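Local structure of cGAS/DncV-like nucleotidyltransferase in E. coli homolog (Elizabethkingia meningoseptica ATCC 13253 = NBRC 12535, 6E0O) at residues L196-D206 with F281-L289; L222-F231 with N242-M251. The protein synthesises cyclic dinucleotides from ATP or GTP, probably 3',3'-c-di-AMP and 3',3'-c-di-GMP, as second messengers of a CBASS antiphage defence system. All coordinates share one frame; numbering follows the deposited sequence.

Interaction 1: residues L196-D206 with F281-L289; sequences LKVVNYRLIDD and FMQKCWNYL
Leu-203 carries much of the apolar packing as a knob set into a hole formed by Phe-281, Lys-284, Cys-285 and Tyr-288. Its two methyls divide the work: CD1 reaches Lys-284 CB at 3.9 Å, while CD2 lies 3.9 Å from Tyr-288 CD1, the leucine and tyrosine side chains running antiparallel alongside one another. One turn earlier, Val-199 CG1 fits between Cys-285 SG (3.8 Å) and the Tyr-288 ring, and its CG2 meets Leu-289 CD2. One turn nearer the N-terminus, Leu-196 CD2 touches Cys-285 SG as well. The two helices, 188-205 and 275-289, belong to the helical part of this cGAS/DncV-like nucleotidyltransferase and pack almost perpendicularly: the axes of segments 196-205 and 281-289 approach to 10.4 Å and cross at 88°. The first of them also bears Lys-197, a probable GTP-binding residue, which points away from this interface; its NZ hydrogen-bonds to the bound pppA[3'-5']pA ligand as well as to Thr-54 O and Ser-216 OG. Phe-281 makes the aromatic–polar contacts: Leu-196 O lies in its ring plane at the edge, 3.8 Å from CZ, and the Asn-200 amide stands nearly upright to the ring, with OD1 3.6 Å from CE1. Polar bonding gathers at Tyr-288. With CG anti to the backbone N (chi1 -176°), its ring spans the interface and carries OH to Arg-202, whose NH1 donates a bond of 3.0 Å, at 163° and within the guanidinium plane. Water 1, 2.6 Å from Tyr-288 OH, donates to Asp-206 OD2. Lys-284 bends at chi2 toward a salt bridge with Glu-208.

Interaction 2: residues L222-F231 with N242-M251; sequences LVYNVPNNQF and NVIVKIYEDM
Val-226 and Ile-247 meet where the chain leaves helix 216-224: Val-226 CG2 comes 3.7 Å from Ile-247 CG1, the two side chains set roughly square to one another. Ile-247 CD1 reaches back to the last turn of that helix, lying 3.9 Å from Leu-222 CB and also against the backbone carbonyl of Leu-222. Val-243, one turn earlier on helix 236-252, spreads its methyls among three partners: CG1 lies against Val-223 and Val-226, CG2 3.8 Å from Phe-231 CE2. At the other end of the contact Asn-242 ND2 donates to Gln-230 O, 2.9 Å long and almost straight at 176°. The acceptor lies in the amide plane of Asn-242, but the donor is tilted 24° from the carbonyl plane. The Gln-230 side chain folds back at chi2 (-68°), bringing OE1 to 3.4 Å from Asn-242 CB; water 3 donates to both this oxygen and Asn-242 O, adding a second polar link. Lys-246 lays its aliphatic chain across Pro-227, with CE 3.7 Å from CD, while its NZ forms a salt bridge with Asp-250 OD1 through the syn lone pair. Asp-250 OD2 is held by Tyr-257 OH and by water 2, which also donates to Asn-225 O and thereby ties the helix to the turn. Further out, Lys-181 of helix 171-184 donates to Val-226 O and Asn-228 OD1, fixing the loop and the short 3-10 turn 228-230. The contact thus joins the C-terminal end of helix 216-224 to helix 236-252, with helix 188-205 packed against Val-223 and helix 275-289 covering Ile-244 and Ile-247.

Interactions 1 and 2 have centres about 16 Å apart and lie side by side in the helical part of the chain. Along the sequence, helix 188-205 is followed by helix 216-224, then 236-252 and 275-289, so the outer pair forms interaction 1 and the inner pair, with the loop that follows helix 216-224, forms interaction 2. The two also touch directly: Leu-289 packs on Ile-244, Met-282 on Ile-247, Trp-286 on Val-245, and Leu-196 on Val-223. All four helices therefore share one continuous packing arrangement. Helix 188-205 links interaction 1 to the ligand through Lys-197, on the side of the helix turned from the contact.

Interaction 1: residues L196-D206 with F281-L289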
loop_
_atom_site.group_PDB
_atom_site.type_symbol
_atom_site.label_atom_id
_atom_site.label_comp_id
_atom_site.label_asym_id
_atom_site.label_seq_id
_atom_site.Cartn_x
_atom_site.Cartn_y
_atom_site.Cartn_z
ATOM N N LEU A 196 -8.669 7.671 -7.352
ATOM C CA LEU A 196 -8.353 6.638 -8.329
ATOM C C LEU A 196 -8.545 5.235 -7.762
ATOM O O LEU A 196 -8.900 4.324 -8.511
ATOM C CB LEU A 196 -6.944 6.848 -8.886
ATOM C CG LEU A 196 -6.825 8.089 -9.781
ATOM C CD1 LEU A 196 -5.362 8.321 -10.144
ATOM C CD2 LEU A 196 -7.643 7.982 -11.047
ATOM N N LYS A 197 -8.324 5.041 -6.457
ATOM C CA LYS A 197 -8.653 3.757 -5.840
ATOM C C LYS A 197 -10.158 3.505 -5.864
ATOM O O LYS A 197 -10.603 2.377 -6.108
ATOM C CB LYS A 197 -8.097 3.690 -4.413
ATOM C CG LYS A 197 -6.572 3.565 -4.357
ATOM C CD LYS A 197 -6.034 3.516 -2.934
ATOM C CE LYS A 197 -6.436 2.256 -2.201
ATOM N NZ LYS A 197 -5.687 2.120 -0.916
ATOM N N VAL A 198 -10.962 4.537 -5.604
ATOM C CA VAL A 198 -12.412 4.387 -5.709
ATOM C C VAL A 198 -12.800 3.979 -7.124
ATOM O O VAL A 198 -13.601 3.061 -7.328
ATOM C CB VAL A 198 -13.115 5.687 -5.294
ATOM C CG1 VAL A 198 -14.584 5.668 -5.724
ATOM C CG2 VAL A 198 -12.996 5.907 -3.802
ATOM N N VAL A 199 -12.245 4.663 -8.126
ATOM C CA VAL A 199 -12.567 4.326 -9.510
ATOM C C VAL A 199 -12.117 2.903 -9.831
ATOM O O VAL A 199 -12.825 2.153 -10.514
ATOM C CB VAL A 199 -11.973 5.372 -10.471
ATOM C CG1 VAL A 199 -12.198 4.952 -11.908
ATOM C CG2 VAL A 199 -12.585 6.744 -10.207
ATOM N N ASN A 200 -10.932 2.518 -9.356
ATOM C CA ASN A 200 -10.457 1.148 -9.544
ATOM C C ASN A 200 -11.472 0.135 -9.016
ATOM O O ASN A 200 -11.843 -0.816 -9.718
ATOM C CB ASN A 200 -9.100 0.985 -8.854
ATOM C CG ASN A 200 -8.435 -0.336 -9.148
ATOM O OD1 ASN A 200 -8.546 -0.881 -10.242
ATOM N ND2 ASN A 200 -7.731 -0.860 -8.162
ATOM N N TYR A 201 -11.936 0.302 -7.773
ATOM C CA TYR A 201 -12.889 -0.652 -7.214
ATOM C C TYR A 201 -14.188 -0.673 -8.015
ATOM O O TYR A 201 -14.792 -1.735 -8.217
ATOM C CB TYR A 201 -13.175 -0.314 -5.753
ATOM C CG TYR A 201 -12.021 -0.607 -4.817
ATOM C CD1 TYR A 201 -11.323 -1.811 -4.885
ATOM C CD2 TYR A 201 -11.627 0.320 -3.868
ATOM C CE1 TYR A 201 -10.267 -2.074 -4.033
ATOM C CE2 TYR A 201 -10.578 0.067 -3.010
ATOM C CZ TYR A 201 -9.898 -1.129 -3.097
ATOM O OH TYR A 201 -8.849 -1.374 -2.241
ATOM N N ARG A 202 -14.642 0.499 -8.473
ATOM C CA ARG A 202 -15.863 0.553 -9.276
ATOM C C ARG A 202 -15.687 -0.174 -10.601
ATOM O O ARG A 202 -16.574 -0.926 -11.026
ATOM C CB ARG A 202 -16.277 2.003 -9.509
ATOM C CG ARG A 202 -16.860 2.650 -8.275
ATOM C CD ARG A 202 -16.956 4.162 -8.410
ATOM N NE ARG A 202 -17.794 4.714 -7.356
ATOM C CZ ARG A 202 -19.029 5.180 -7.529
ATOM N NH1 ARG A 202 -19.591 5.207 -8.730
ATOM N NH2 ARG A 202 -19.695 5.651 -6.491
ATOM N N LEU A 203 -14.548 0.037 -11.264
ATOM C CA LEU A 203 -14.284 -0.640 -12.525
ATOM C C LEU A 203 -14.170 -2.145 -12.326
ATOM O O LEU A 203 -14.638 -2.924 -13.163
ATOM C CB LEU A 203 -13.016 -0.079 -13.155
ATOM C CG LEU A 203 -13.090 1.365 -13.648
ATOM C CD1 LEU A 203 -11.697 1.856 -13.992
ATOM C CD2 LEU A 203 -14.012 1.477 -14.851
ATOM N N ILE A 204 -13.562 -2.578 -11.220
ATOM C CA ILE A 204 -13.493 -4.008 -10.921
ATOM C C ILE A 204 -14.895 -4.561 -10.689
ATOM O O ILE A 204 -15.269 -5.604 -11.233
ATOM C CB ILE A 204 -12.579 -4.259 -9.705
ATOM C CG1 ILE A 204 -11.134 -3.877 -10.031
ATOM C CG2 ILE A 204 -12.661 -5.726 -9.250
ATOM C CD1 ILE A 204 -10.243 -3.799 -8.809
ATOM N N ASP A 205 -15.689 -3.868 -9.870
ATOM C CA ASP A 205 -17.038 -4.341 -9.563
ATOM C C ASP A 205 -17.895 -4.430 -10.818
ATOM O O ASP A 205 -18.735 -5.330 -10.946
ATOM C CB ASP A 205 -17.698 -3.413 -8.542
ATOM C CG ASP A 205 -17.118 -3.560 -7.155
ATOM O OD1 ASP A 205 -16.318 -4.494 -6.940
ATOM O OD2 ASP A 205 -17.457 -2.738 -6.278
ATOM N N ASP A 206 -17.700 -3.500 -11.752
ATOM C CA ASP A 206 -18.438 -3.485 -13.005
ATOM C C ASP A 206 -17.920 -4.506 -14.009
ATOM O O ASP A 206 -18.526 -4.661 -15.075
ATOM C CB ASP A 206 -18.338 -2.101 -13.657
ATOM C CG ASP A 206 -19.136 -1.043 -12.931
ATOM O OD1 ASP A 206 -20.014 -1.394 -12.109
ATOM O OD2 ASP A 206 -18.877 0.154 -13.189
ATOM N N PHE A 281 -5.238 1.501 -17.626
ATOM C CA PHE A 281 -5.990 1.933 -16.452
ATOM C C PHE A 281 -6.366 3.411 -16.559
ATOM O O PHE A 281 -7.502 3.791 -16.275
ATOM C CB PHE A 281 -5.188 1.634 -15.182
ATOM C CG PHE A 281 -5.872 2.088 -13.923
ATOM C CD1 PHE A 281 -7.067 1.518 -13.522
ATOM C CD2 PHE A 281 -5.321 3.085 -13.143
ATOM C CE1 PHE A 281 -7.702 1.938 -12.371
ATOM C CE2 PHE A 281 -5.957 3.514 -11.999
ATOM C CZ PHE A 281 -7.143 2.938 -11.609
ATOM N N MET A 282 -5.422 4.265 -16.963
ATOM C CA MET A 282 -5.745 5.684 -17.113
ATOM C C MET A 282 -6.865 5.894 -18.130
ATOM O O MET A 282 -7.756 6.724 -17.930
ATOM C CB MET A 282 -4.501 6.461 -17.557
ATOM C CG MET A 282 -3.460 6.693 -16.486
ATOM S SD MET A 282 -4.087 7.609 -15.067
ATOM C CE MET A 282 -4.285 6.264 -13.936
ATOM N N GLN A 283 -6.818 5.173 -19.248
ATOM C CA GLN A 283 -7.877 5.285 -20.240
ATOM C C GLN A 283 -9.224 4.898 -19.645
ATOM O O GLN A 283 -10.235 5.573 -19.876
ATOM C CB GLN A 283 -7.543 4.388 -21.422
ATOM C CG GLN A 283 -8.629 4.271 -22.438
ATOM C CD GLN A 283 -8.184 3.447 -23.620
ATOM O OE1 GLN A 283 -8.176 2.219 -23.570
ATOM N NE2 GLN A 283 -7.792 4.119 -24.682
ATOM N N LYS A 284 -9.269 3.788 -18.904
ATOM C CA LYS A 284 -10.528 3.355 -18.308
ATOM C C LYS A 284 -11.039 4.383 -17.309
ATOM O O LYS A 284 -12.247 4.650 -17.242
ATOM C CB LYS A 284 -10.356 1.997 -17.630
ATOM C CG LYS A 284 -10.063 0.852 -18.576
ATOM C CD LYS A 284 -11.238 0.539 -19.465
ATOM C CE LYS A 284 -11.030 -0.797 -20.161
ATOM N NZ LYS A 284 -12.084 -1.061 -21.168
ATOM N N CYS A 285 -10.132 4.976 -16.530
ATOM C CA CYS A 285 -10.536 6.019 -15.594
ATOM C C CYS A 285 -11.091 7.221 -16.340
ATOM O O CYS A 285 -12.137 7.767 -15.974
ATOM C CB CYS A 285 -9.354 6.439 -14.723
ATOM S SG CYS A 285 -8.816 5.203 -13.522
ATOM N N TRP A 286 -10.371 7.678 -17.365
ATOM C CA TRP A 286 -10.825 8.821 -18.150
ATOM C C TRP A 286 -12.224 8.593 -18.702
ATOM O O TRP A 286 -13.097 9.463 -18.596
ATOM C CB TRP A 286 -9.837 9.047 -19.287
ATOM C CG TRP A 286 -10.156 10.192 -20.180
ATOM C CD1 TRP A 286 -10.851 10.150 -21.347
ATOM C CD2 TRP A 286 -9.746 11.548 -19.998
ATOM N NE1 TRP A 286 -10.910 11.405 -21.903
ATOM C CE2 TRP A 286 -10.237 12.280 -21.093
ATOM C CE3 TRP A 286 -9.015 12.214 -19.011
ATOM C CZ2 TRP A 286 -10.021 13.644 -21.230
ATOM C CZ3 TRP A 286 -8.804 13.567 -19.146
ATOM C CH2 TRP A 286 -9.302 14.269 -20.248
ATOM N N ASN A 287 -12.455 7.419 -19.289
ATOM C CA ASN A 287 -13.752 7.121 -19.880
ATOM C C ASN A 287 -14.842 7.040 -18.816
ATOM O O ASN A 287 -15.954 7.543 -19.018
ATOM C CB ASN A 287 -13.675 5.802 -20.651
ATOM C CG ASN A 287 -12.801 5.888 -21.884
ATOM O OD1 ASN A 287 -12.447 6.973 -22.333
ATOM N ND2 ASN A 287 -12.470 4.734 -22.455
ATOM N N TYR A 288 -14.542 6.406 -17.681
ATOM C CA TYR A 288 -15.524 6.271 -16.613
ATOM C C TYR A 288 -15.908 7.628 -16.053
ATOM O O TYR A 288 -17.083 7.886 -15.774
ATOM C CB TYR A 288 -14.939 5.405 -15.503
ATOM C CG TYR A 288 -15.913 5.116 -14.389
ATOM C CD1 TYR A 288 -16.845 4.103 -14.513
ATOM C CD2 TYR A 288 -15.898 5.846 -13.210
ATOM C CE1 TYR A 288 -17.737 3.815 -13.505
ATOM C CE2 TYR A 288 -16.786 5.569 -12.190
ATOM C CZ TYR A 288 -17.713 4.551 -12.352
ATOM O OH TYR A 288 -18.608 4.262 -11.351
ATOM N N LEU A 289 -14.920 8.500 -15.858
ATOM C CA LEU A 289 -15.165 9.817 -15.290
ATOM C C LEU A 289 -15.837 10.765 -16.271
ATOM O O LEU A 289 -16.511 11.703 -15.835
ATOM C CB LEU A 289 -13.843 10.395 -14.787
ATOM C CG LEU A 289 -13.256 9.622 -13.597
ATOM C CD1 LEU A 289 -11.777 9.943 -13.391
ATOM C CD2 LEU A 289 -14.054 9.886 -12.328
HETATM O O HOH W 1 -19.958 2.014 -11.547
#

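Interaction 2: residues L222-F231 with N242-M251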
loop_
_atom_site.group_PDB
_atom_site.type_symbol
_atom_site.label_atom_id
_atom_site.label_comp_id
_atom_site.label_asym_id
_atom_site.label_seq_id
_atom_site.Cartn_x
_atom_site.Cartn_y
_atom_site.Cartn_z
ATOM N N LEU A 222 2.177 5.758 -9.368
ATOM C CA LEU A 222 1.880 6.520 -10.578
ATOM C C LEU A 222 1.589 7.974 -10.239
ATOM O O LEU A 222 2.151 8.889 -10.850
ATOM C CB LEU A 222 0.690 5.921 -11.319
ATOM C CG LEU A 222 0.901 4.540 -11.937
ATOM C CD1 LEU A 222 -0.444 3.997 -12.417
ATOM C CD2 LEU A 222 1.907 4.590 -13.060
ATOM N N VAL A 223 0.691 8.212 -9.280
ATOM C CA VAL A 223 0.338 9.588 -8.950
ATOM C C VAL A 223 1.539 10.315 -8.356
ATOM O O VAL A 223 1.693 11.528 -8.544
ATOM C CB VAL A 223 -0.898 9.622 -8.030
ATOM C CG1 VAL A 223 -1.303 11.051 -7.747
ATOM C CG2 VAL A 223 -2.059 8.858 -8.655
ATOM N N TYR A 224 2.406 9.592 -7.650
ATOM C CA TYR A 224 3.571 10.196 -7.022
ATOM C C TYR A 224 4.471 10.863 -8.051
ATOM O O TYR A 224 5.134 11.860 -7.744
ATOM C CB TYR A 224 4.358 9.122 -6.244
ATOM C CG TYR A 224 5.561 9.688 -5.524
ATOM C CD1 TYR A 224 5.409 10.354 -4.320
ATOM C CD2 TYR A 224 6.839 9.596 -6.058
ATOM C CE1 TYR A 224 6.493 10.908 -3.669
ATOM C CE2 TYR A 224 7.920 10.142 -5.414
ATOM C CZ TYR A 224 7.744 10.790 -4.224
ATOM O OH TYR A 224 8.828 11.338 -3.585
ATOM N N ASN A 225 4.522 10.327 -9.268
ATOM C CA ASN A 225 5.405 10.852 -10.302
ATOM C C ASN A 225 4.804 12.018 -11.075
ATOM O O ASN A 225 5.491 12.600 -11.925
ATOM C CB ASN A 225 5.842 9.729 -11.248
ATOM C CG ASN A 225 6.887 8.818 -10.623
ATOM O OD1 ASN A 225 8.089 9.002 -10.817
ATOM N ND2 ASN A 225 6.433 7.830 -9.862
ATOM N N VAL A 226 3.563 12.385 -10.793
ATOM C CA VAL A 226 2.995 13.595 -11.399
ATOM C C VAL A 226 3.609 14.799 -10.728
ATOM O O VAL A 226 3.588 14.894 -9.482
ATOM C CB VAL A 226 1.470 13.591 -11.236
ATOM C CG1 VAL A 226 0.875 14.901 -11.748
ATOM C CG2 VAL A 226 0.854 12.406 -11.955
ATOM N N PRO A 227 4.181 15.763 -11.459
ATOM C CA PRO A 227 4.843 16.891 -10.803
ATOM C C PRO A 227 3.897 17.670 -9.902
ATOM O O PRO A 227 2.703 17.800 -10.175
ATOM C CB PRO A 227 5.338 17.750 -11.969
ATOM C CG PRO A 227 5.552 16.748 -13.082
ATOM C CD PRO A 227 4.391 15.787 -12.925
ATOM N N ASN A 228 4.462 18.194 -8.815
ATOM C CA ASN A 228 3.668 18.919 -7.834
ATOM C C ASN A 228 2.862 20.053 -8.456
ATOM O O ASN A 228 1.763 20.351 -7.979
ATOM C CB ASN A 228 4.580 19.490 -6.749
ATOM C CG ASN A 228 5.042 18.445 -5.758
ATOM O OD1 ASN A 228 4.684 17.266 -5.846
ATOM N ND2 ASN A 228 5.843 18.874 -4.796
ATOM N N ASN A 229 3.392 20.709 -9.496
ATOM C CA ASN A 229 2.703 21.859 -10.074
ATOM C C ASN A 229 1.468 21.475 -10.890
ATOM O O ASN A 229 0.812 22.371 -11.428
ATOM C CB ASN A 229 3.662 22.743 -10.878
ATOM C CG ASN A 229 4.137 22.102 -12.160
ATOM O OD1 ASN A 229 3.714 21.016 -12.537
ATOM N ND2 ASN A 229 5.027 22.801 -12.857
ATOM N N GLN A 230 1.118 20.186 -10.967
ATOM C CA GLN A 230 -0.130 19.762 -11.591
ATOM C C GLN A 230 -1.286 19.718 -10.601
ATOM O O GLN A 230 -2.433 19.527 -11.015
ATOM C CB GLN A 230 0.025 18.361 -12.192
ATOM C CG GLN A 230 1.083 18.244 -13.253
ATOM C CD GLN A 230 0.708 19.004 -14.499
ATOM O OE1 GLN A 230 -0.402 18.864 -15.020
ATOM N NE2 GLN A 230 1.629 19.825 -14.987
ATOM N N PHE A 231 -1.010 19.848 -9.306
ATOM C CA PHE A 231 -2.036 19.771 -8.274
ATOM C C PHE A 231 -2.506 21.189 -7.966
ATOM O O PHE A 231 -1.727 22.025 -7.506
ATOM C CB PHE A 231 -1.470 19.051 -7.046
ATOM C CG PHE A 231 -1.077 17.614 -7.321
ATOM C CD1 PHE A 231 0.153 17.315 -7.876
ATOM C CD2 PHE A 231 -1.942 16.572 -7.038
ATOM C CE1 PHE A 231 0.524 16.013 -8.143
ATOM C CE2 PHE A 231 -1.577 15.255 -7.301
ATOM C CZ PHE A 231 -0.342 14.978 -7.855
ATOM N N ASN A 242 -5.564 16.728 -14.747
ATOM C CA ASN A 242 -4.123 16.860 -14.938
ATOM C C ASN A 242 -3.396 15.559 -14.612
ATOM O O ASN A 242 -2.476 15.157 -15.332
ATOM C CB ASN A 242 -3.561 17.949 -14.027
ATOM C CG ASN A 242 -3.920 19.341 -14.456
ATOM O OD1 ASN A 242 -4.446 19.566 -15.547
ATOM N ND2 ASN A 242 -3.615 20.303 -13.598
ATOM N N VAL A 243 -3.782 14.902 -13.512
ATOM C CA VAL A 243 -3.130 13.668 -13.082
ATOM C C VAL A 243 -3.295 12.584 -14.135
ATOM O O VAL A 243 -2.326 11.918 -14.524
ATOM C CB VAL A 243 -3.702 13.225 -11.722
ATOM C CG1 VAL A 243 -3.342 11.775 -11.414
ATOM C CG2 VAL A 243 -3.181 14.124 -10.609
ATOM N N ILE A 244 -4.530 12.374 -14.593
ATOM C CA ILE A 244 -4.786 11.305 -15.557
ATOM C C ILE A 244 -4.047 11.583 -16.863
ATOM O O ILE A 244 -3.385 10.700 -17.424
ATOM C CB ILE A 244 -6.298 11.108 -15.771
ATOM C CG1 ILE A 244 -6.955 10.622 -14.473
ATOM C CG2 ILE A 244 -6.543 10.149 -16.920
ATOM C CD1 ILE A 244 -8.477 10.614 -14.489
ATOM N N VAL A 245 -4.153 12.818 -17.371
ATOM C CA VAL A 245 -3.498 13.149 -18.635
ATOM C C VAL A 245 -1.988 12.983 -18.513
ATOM O O VAL A 245 -1.330 12.444 -19.412
ATOM C CB VAL A 245 -3.869 14.575 -19.079
ATOM C CG1 VAL A 245 -3.010 15.006 -20.270
ATOM C CG2 VAL A 245 -5.344 14.661 -19.428
ATOM N N LYS A 246 -1.406 13.441 -17.400
ATOM C CA LYS A 246 0.043 13.357 -17.249
ATOM C C LYS A 246 0.518 11.907 -17.230
ATOM O O LYS A 246 1.483 11.554 -17.915
ATOM C CB LYS A 246 0.484 14.091 -15.984
ATOM C CG LYS A 246 1.982 14.027 -15.707
ATOM C CD LYS A 246 2.828 14.547 -16.847
ATOM C CE LYS A 246 4.293 14.684 -16.442
ATOM N NZ LYS A 246 5.198 14.731 -17.637
ATOM N N ILE A 247 -0.140 11.048 -16.446
ATOM C CA ILE A 247 0.279 9.648 -16.392
ATOM C C ILE A 247 0.105 8.995 -17.758
ATOM O O ILE A 247 0.992 8.296 -18.252
ATOM C CB ILE A 247 -0.491 8.891 -15.293
ATOM C CG1 ILE A 247 -0.153 9.460 -13.918
ATOM C CG2 ILE A 247 -0.171 7.400 -15.340
ATOM C CD1 ILE A 247 -1.122 9.052 -12.824
ATOM N N TYR A 248 -1.053 9.209 -18.380
ATOM C CA TYR A 248 -1.342 8.643 -19.694
ATOM C C TYR A 248 -0.264 9.021 -20.694
ATOM O O TYR A 248 0.308 8.155 -21.365
ATOM C CB TYR A 248 -2.720 9.151 -20.108
ATOM C CG TYR A 248 -3.313 8.726 -21.419
ATOM C CD1 TYR A 248 -3.022 9.409 -22.587
ATOM C CD2 TYR A 248 -4.268 7.726 -21.472
ATOM C CE1 TYR A 248 -3.627 9.067 -23.786
ATOM C CE2 TYR A 248 -4.880 7.389 -22.660
ATOM C CZ TYR A 248 -4.555 8.060 -23.818
ATOM O OH TYR A 248 -5.184 7.729 -24.990
ATOM N N GLU A 249 0.048 10.315 -20.786
ATOM C CA GLU A 249 1.056 10.763 -21.736
ATOM C C GLU A 249 2.432 10.220 -21.369
ATOM O O GLU A 249 3.188 9.783 -22.246
ATOM C CB GLU A 249 1.060 12.291 -21.819
ATOM C CG GLU A 249 -0.201 12.852 -22.462
ATOM C CD GLU A 249 -0.167 14.355 -22.644
ATOM O OE1 GLU A 249 0.841 14.982 -22.256
ATOM O OE2 GLU A 249 -1.159 14.907 -23.165
ATOM N N ASP A 250 2.763 10.217 -20.074
ATOM C CA ASP A 250 4.051 9.680 -19.643
ATOM C C ASP A 250 4.200 8.215 -20.033
ATOM O O ASP A 250 5.297 7.772 -20.383
ATOM C CB ASP A 250 4.215 9.842 -18.131
ATOM C CG ASP A 250 4.620 11.238 -17.724
ATOM O OD1 ASP A 250 5.015 12.058 -18.590
ATOM O OD2 ASP A 250 4.546 11.514 -16.516
ATOM N N MET A 251 3.112 7.437 -19.955
ATOM C CA MET A 251 3.197 6.025 -20.313
ATOM C C MET A 251 3.426 5.866 -21.812
ATOM O O MET A 251 4.255 5.053 -22.234
ATOM C CB MET A 251 1.944 5.267 -19.878
ATOM C CG MET A 251 1.738 5.252 -18.363
ATOM S SD MET A 251 3.114 4.614 -17.371
ATOM C CE MET A 251 3.961 6.138 -16.963
HETATM O O HOH W 2 6.088 12.714 -14.745
HETATM O O HOH W 3 -1.387 17.136 -16.996
#